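PDB 1TXD: Rho guanine nucleotide exchange factor 12 from Homo sapiens, which acts, through the DH domain in this DH/PH fragment, as a guanine nucleotide exchange factor for the small GTPase RhoA, probably linking it to G alpha 12/13 signalling. Local coordinates for residues A[87-92]-A[102-107]; A[34-39]-A[80-85]. The protein carries 1 engineered substitution. All blocks are in the same frame, centred on the assembly; numbering follows the deposited sequence.

Interaction 1: residues A[87-92]-A[102-107]; sequences KAVRKR and GEDLLT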
# COMPACT_ATOMS: atom_id res chain seq x y z
N LYS A 87 -4.97 9.85 -27.20
CA LYS A 87 -5.88 10.39 -28.22
C LYS A 87 -5.13 11.00 -29.41
O LYS A 87 -5.53 10.81 -30.55
CB LYS A 87 -6.88 11.41 -27.64
CG LYS A 87 -8.30 10.82 -27.36
CD LYS A 87 -8.91 11.26 -26.00
CE LYS A 87 -10.16 10.40 -25.64
NZ LYS A 87 -10.80 10.73 -24.31
N ALA A 88 -4.05 11.73 -29.12
CA ALA A 88 -3.28 12.47 -30.11
C ALA A 88 -2.49 11.52 -30.98
O ALA A 88 -2.26 11.82 -32.15
CB ALA A 88 -2.34 13.47 -29.44
N VAL A 89 -2.06 10.40 -30.42
CA VAL A 89 -1.35 9.42 -31.21
C VAL A 89 -2.23 8.93 -32.33
O VAL A 89 -1.74 8.70 -33.42
CB VAL A 89 -0.80 8.23 -30.38
CG1 VAL A 89 -0.38 7.09 -31.27
CG2 VAL A 89 0.37 8.67 -29.58
N ARG A 90 -3.53 8.77 -32.07
CA ARG A 90 -4.51 8.33 -33.08
C ARG A 90 -4.83 9.38 -34.13
O ARG A 90 -5.12 9.05 -35.26
CB ARG A 90 -5.84 8.01 -32.42
CG ARG A 90 -5.85 6.82 -31.55
CD ARG A 90 -7.16 6.07 -31.63
NE ARG A 90 -7.10 4.84 -30.85
CZ ARG A 90 -7.90 4.55 -29.84
NH1 ARG A 90 -8.86 5.38 -29.45
NH2 ARG A 90 -7.73 3.41 -29.20
N LYS A 91 -4.82 10.63 -33.69
CA LYS A 91 -5.17 11.79 -34.50
C LYS A 91 -4.07 12.07 -35.53
O LYS A 91 -4.21 12.97 -36.36
CB LYS A 91 -5.35 12.97 -33.53
CG LYS A 91 -5.58 14.39 -34.07
CD LYS A 91 -5.34 15.44 -32.95
CE LYS A 91 -6.44 15.43 -31.86
NZ LYS A 91 -6.10 14.64 -30.61
N ARG A 92 -2.98 11.31 -35.48
CA ARG A 92 -1.83 11.53 -36.37
C ARG A 92 -2.11 11.16 -37.83
O ARG A 92 -1.52 11.75 -38.74
CB ARG A 92 -0.60 10.77 -35.86
CG ARG A 92 -0.07 11.33 -34.57
CD ARG A 92 1.39 11.12 -34.31
NE ARG A 92 1.68 9.74 -33.94
CZ ARG A 92 2.46 9.35 -32.93
NH1 ARG A 92 3.04 10.22 -32.11
NH2 ARG A 92 2.66 8.06 -32.73
N GLY A 102 6.50 2.86 -29.82
CA GLY A 102 7.52 2.63 -28.81
C GLY A 102 7.97 3.94 -28.18
O GLY A 102 8.09 4.03 -26.96
N GLU A 103 8.19 4.95 -29.01
CA GLU A 103 8.77 6.19 -28.55
C GLU A 103 7.79 6.92 -27.63
O GLU A 103 8.20 7.54 -26.65
CB GLU A 103 9.19 7.07 -29.74
CG GLU A 103 10.27 8.09 -29.40
CD GLU A 103 11.59 7.44 -28.98
OE1 GLU A 103 12.17 6.66 -29.79
OE2 GLU A 103 12.06 7.72 -27.85
N ASP A 104 6.51 6.83 -27.95
CA ASP A 104 5.47 7.42 -27.11
C ASP A 104 5.43 6.72 -25.76
O ASP A 104 5.40 7.35 -24.74
CB ASP A 104 4.11 7.36 -27.79
CG ASP A 104 4.15 7.94 -29.16
OD1 ASP A 104 4.52 9.12 -29.30
OD2 ASP A 104 3.85 7.26 -30.17
N LEU A 105 5.48 5.40 -25.78
CA LEU A 105 5.52 4.61 -24.56
C LEU A 105 6.72 4.95 -23.70
O LEU A 105 6.62 4.96 -22.48
CB LEU A 105 5.52 3.13 -24.90
CG LEU A 105 4.28 2.62 -25.63
CD1 LEU A 105 4.53 1.19 -25.95
CD2 LEU A 105 3.04 2.75 -24.81
N LEU A 106 7.83 5.26 -24.34
CA LEU A 106 9.02 5.70 -23.64
C LEU A 106 8.88 7.10 -23.04
O LEU A 106 9.39 7.36 -21.97
CB LEU A 106 10.25 5.60 -24.56
CG LEU A 106 10.79 4.18 -24.70
CD1 LEU A 106 12.10 4.13 -25.58
CD2 LEU A 106 11.03 3.50 -23.34
N THR A 107 8.19 8.01 -23.73
CA THR A 107 7.83 9.31 -23.17
C THR A 107 6.86 9.23 -21.96
O THR A 107 6.98 10.02 -21.00
CB THR A 107 7.22 10.19 -24.30
OG1 THR A 107 8.22 10.40 -25.30
CG2 THR A 107 6.93 11.59 -23.82
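R92 and D104 meet in a forked salt bridge across a bend of the chain in the DH domain, the helical bundle that carries nucleotide exchange activity. D104 sits in the first turn of helix 102-109, while R92 lies in the turn that follows helix 72-90, so the pair ties the loop just after one helix to the start of the next, across a short connection without helix or strand.

D104 gives the most surface to the contact. Its carboxylate and the guanidinium come at each other from opposite directions, and each oxygen takes one nitrogen. The stronger arm runs from R92 NH2 to D104 OD2, 2.9 Å long and fairly straight, with an N-H...O angle of 162°. OD2 receives it on the syn side, although the donor stands somewhat off the carboxylate plane. The other arm, R92 NH1 to D104 OD1 at 3.4 Å, is weak. Both oxygens lie at the edge of the guanidinium, near its plane, but the two flat groups are turned 37° against each other, so the fork is twisted. The chain of R92 bends at chi3 (-74°), which helps bring the guanidinium to the carboxylate.

V89, three residues earlier in the last turn of helix 72-90 and buried, supplies the apolar part. Its side chain also packs on I98 in the connecting loop. The backbones stay well apart, with V89 CA and D104 CA 8.2 Å from each other, leaving side chains to bridge the distance. Helix 102-109 also packs on helix 191-230, where L105 and L106 touch A200. At the bridge, V89 CG2 serves both charged groups: it sits 3.8 Å from D104 OD2 and covers one guanidinium face of R92, displaced toward the rim.

Interaction 2: residues A[34-39]-A[80-85]; sequences YTERAH and IGLNEQ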
# COMPACT_ATOMS: atom_id res chain seq x y z
N TYR A 34 -8.09 2.28 -24.64
CA TYR A 34 -9.45 2.18 -24.18
C TYR A 34 -9.57 2.06 -22.64
O TYR A 34 -10.42 2.68 -22.05
CB TYR A 34 -10.16 0.99 -24.86
CG TYR A 34 -11.61 0.80 -24.44
CD1 TYR A 34 -12.65 1.28 -25.25
CD2 TYR A 34 -11.96 0.13 -23.22
CE1 TYR A 34 -14.01 1.12 -24.87
CE2 TYR A 34 -13.30 -0.01 -22.84
CZ TYR A 34 -14.32 0.49 -23.68
OH TYR A 34 -15.64 0.35 -23.35
N THR A 35 -8.73 1.21 -22.03
CA THR A 35 -8.79 0.98 -20.61
C THR A 35 -8.18 2.17 -19.87
O THR A 35 -8.45 2.35 -18.72
CB THR A 35 -8.04 -0.29 -20.21
OG1 THR A 35 -6.70 -0.23 -20.72
CG2 THR A 35 -8.66 -1.51 -20.85
N GLU A 36 -7.35 2.97 -20.55
CA GLU A 36 -6.93 4.26 -19.99
C GLU A 36 -8.10 5.22 -19.94
O GLU A 36 -8.21 5.99 -18.96
CB GLU A 36 -5.79 4.95 -20.78
CG GLU A 36 -5.27 6.20 -20.07
CD GLU A 36 -4.44 5.85 -18.87
OE1 GLU A 36 -4.28 6.71 -17.99
OE2 GLU A 36 -3.97 4.70 -18.78
N ARG A 37 -8.96 5.22 -20.96
CA ARG A 37 -10.13 6.11 -20.93
C ARG A 37 -11.11 5.67 -19.80
O ARG A 37 -11.64 6.49 -19.06
CB ARG A 37 -10.83 6.10 -22.28
CG ARG A 37 -11.70 7.32 -22.58
CD ARG A 37 -12.25 7.36 -24.03
NE ARG A 37 -11.24 6.90 -25.00
CZ ARG A 37 -11.29 5.78 -25.74
NH1 ARG A 37 -12.33 4.93 -25.67
NH2 ARG A 37 -10.28 5.50 -26.57
N ALA A 38 -11.30 4.36 -19.67
CA ALA A 38 -12.12 3.79 -18.62
C ALA A 38 -11.58 4.23 -17.25
O ALA A 38 -12.34 4.63 -16.37
CB ALA A 38 -12.14 2.28 -18.72
N HIS A 39 -10.25 4.15 -17.11
CA HIS A 39 -9.58 4.54 -15.87
C HIS A 39 -9.81 5.99 -15.47
O HIS A 39 -10.12 6.29 -14.32
CB HIS A 39 -8.08 4.34 -15.94
CG HIS A 39 -7.41 4.59 -14.64
ND1 HIS A 39 -7.62 3.77 -13.54
CD2 HIS A 39 -6.63 5.61 -14.21
CE1 HIS A 39 -6.93 4.25 -12.52
NE2 HIS A 39 -6.30 5.35 -12.92
N ILE A 80 -5.69 12.01 -17.05
CA ILE A 80 -6.25 12.81 -18.15
C ILE A 80 -5.15 13.22 -19.19
O ILE A 80 -5.37 13.09 -20.40
CB ILE A 80 -6.94 14.05 -17.63
CG1 ILE A 80 -8.25 13.70 -16.94
CG2 ILE A 80 -7.23 15.10 -18.78
CD1 ILE A 80 -8.80 14.82 -16.07
N GLY A 81 -3.98 13.72 -18.74
CA GLY A 81 -2.92 14.09 -19.67
C GLY A 81 -2.44 12.90 -20.49
O GLY A 81 -2.20 13.01 -21.65
N LEU A 82 -2.33 11.74 -19.85
CA LEU A 82 -1.86 10.55 -20.50
C LEU A 82 -2.88 10.10 -21.55
O LEU A 82 -2.51 9.74 -22.69
CB LEU A 82 -1.66 9.45 -19.44
CG LEU A 82 -1.23 8.07 -19.94
CD1 LEU A 82 -0.09 8.15 -21.06
CD2 LEU A 82 -0.79 7.24 -18.73
N ASN A 83 -4.15 10.13 -21.16
CA ASN A 83 -5.26 9.85 -22.05
C ASN A 83 -5.29 10.82 -23.24
O ASN A 83 -5.59 10.41 -24.32
CB ASN A 83 -6.58 9.94 -21.29
CG ASN A 83 -7.74 9.46 -22.11
OD1 ASN A 83 -8.70 10.19 -22.35
ND2 ASN A 83 -7.65 8.24 -22.58
N GLU A 84 -4.99 12.09 -23.04
CA GLU A 84 -4.98 13.05 -24.13
C GLU A 84 -3.83 12.73 -25.11
O GLU A 84 -3.99 12.90 -26.31
CB GLU A 84 -4.85 14.48 -23.60
CG GLU A 84 -6.13 15.05 -22.98
CD GLU A 84 -7.36 14.89 -23.89
OE1 GLU A 84 -7.24 15.10 -25.12
OE2 GLU A 84 -8.46 14.56 -23.37
N GLN A 85 -2.70 12.25 -24.60
CA GLN A 85 -1.55 11.95 -25.44
C GLN A 85 -1.86 10.69 -26.25
O GLN A 85 -1.41 10.53 -27.37
CB GLN A 85 -0.30 11.72 -24.59
CG GLN A 85 0.21 12.95 -23.87
CD GLN A 85 1.28 12.60 -22.86
OE1 GLN A 85 1.07 11.77 -21.98
NE2 GLN A 85 2.44 13.23 -22.98
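E36 and N83 pass each other in opposite directions where helices 20-57 and 72-90 pack in the DH bundle. The segment axes approach to 9.5 Å and run nearly antiparallel, with a crossing angle of -150°.

Van der Waals contact joins the two segments. The amide of N83 reaches over the backbone of the facing helix, placing ND2 3.7 Å from R37 CA and 3.8 Å from R37 CB. The methylene CG of E36 lies beside the same amide, 4.0 Å from N83 ND2. Bent at chi2 (74°), the E36 chain crosses L82 at about a right angle and puts OE1 3.6 Å from L82 CD2.

The polar ends find their partners outside these segments. E36 OE1 accepts from H79 ND1, while OE2 takes a salt bridge from R173 and a hydrogen bond with Y177 OH, so both oxygens of this buried carboxylate are held. N83 OD1 accepts from K87 NZ. Replacing E36 by an alanine is likely to leave the R173 charge without this mate, H79 ND1 without its acceptor, and a gap beside L82.

Helix 169-186 closes one flank, with Y177 touching L82 and R173 touching H39; from helix 102-109, W108 touches L82 and Q85.

In the fold
Helix 72-90 is common to both contacts: interaction 2 uses its middle, against helix 20-57, and interaction 1 its last turn and the residues just beyond, toward helix 102-109. Their centres are 12 Å apart, and they touch directly. K87 NZ packs 3.7 Å from R37 CD, and R90 NH1 comes within 3.2 Å of R37 NH2, a close pair of like charges. Interaction 2 is buried and interaction 1 only partly so. The model holds no bound GTPase; as in other DH domains, helices 20-57 and 169-186 probably contribute to the RhoA-binding surface, so interaction 2 shares helix 20-57 with that surface, though its own atoms are buried between helices.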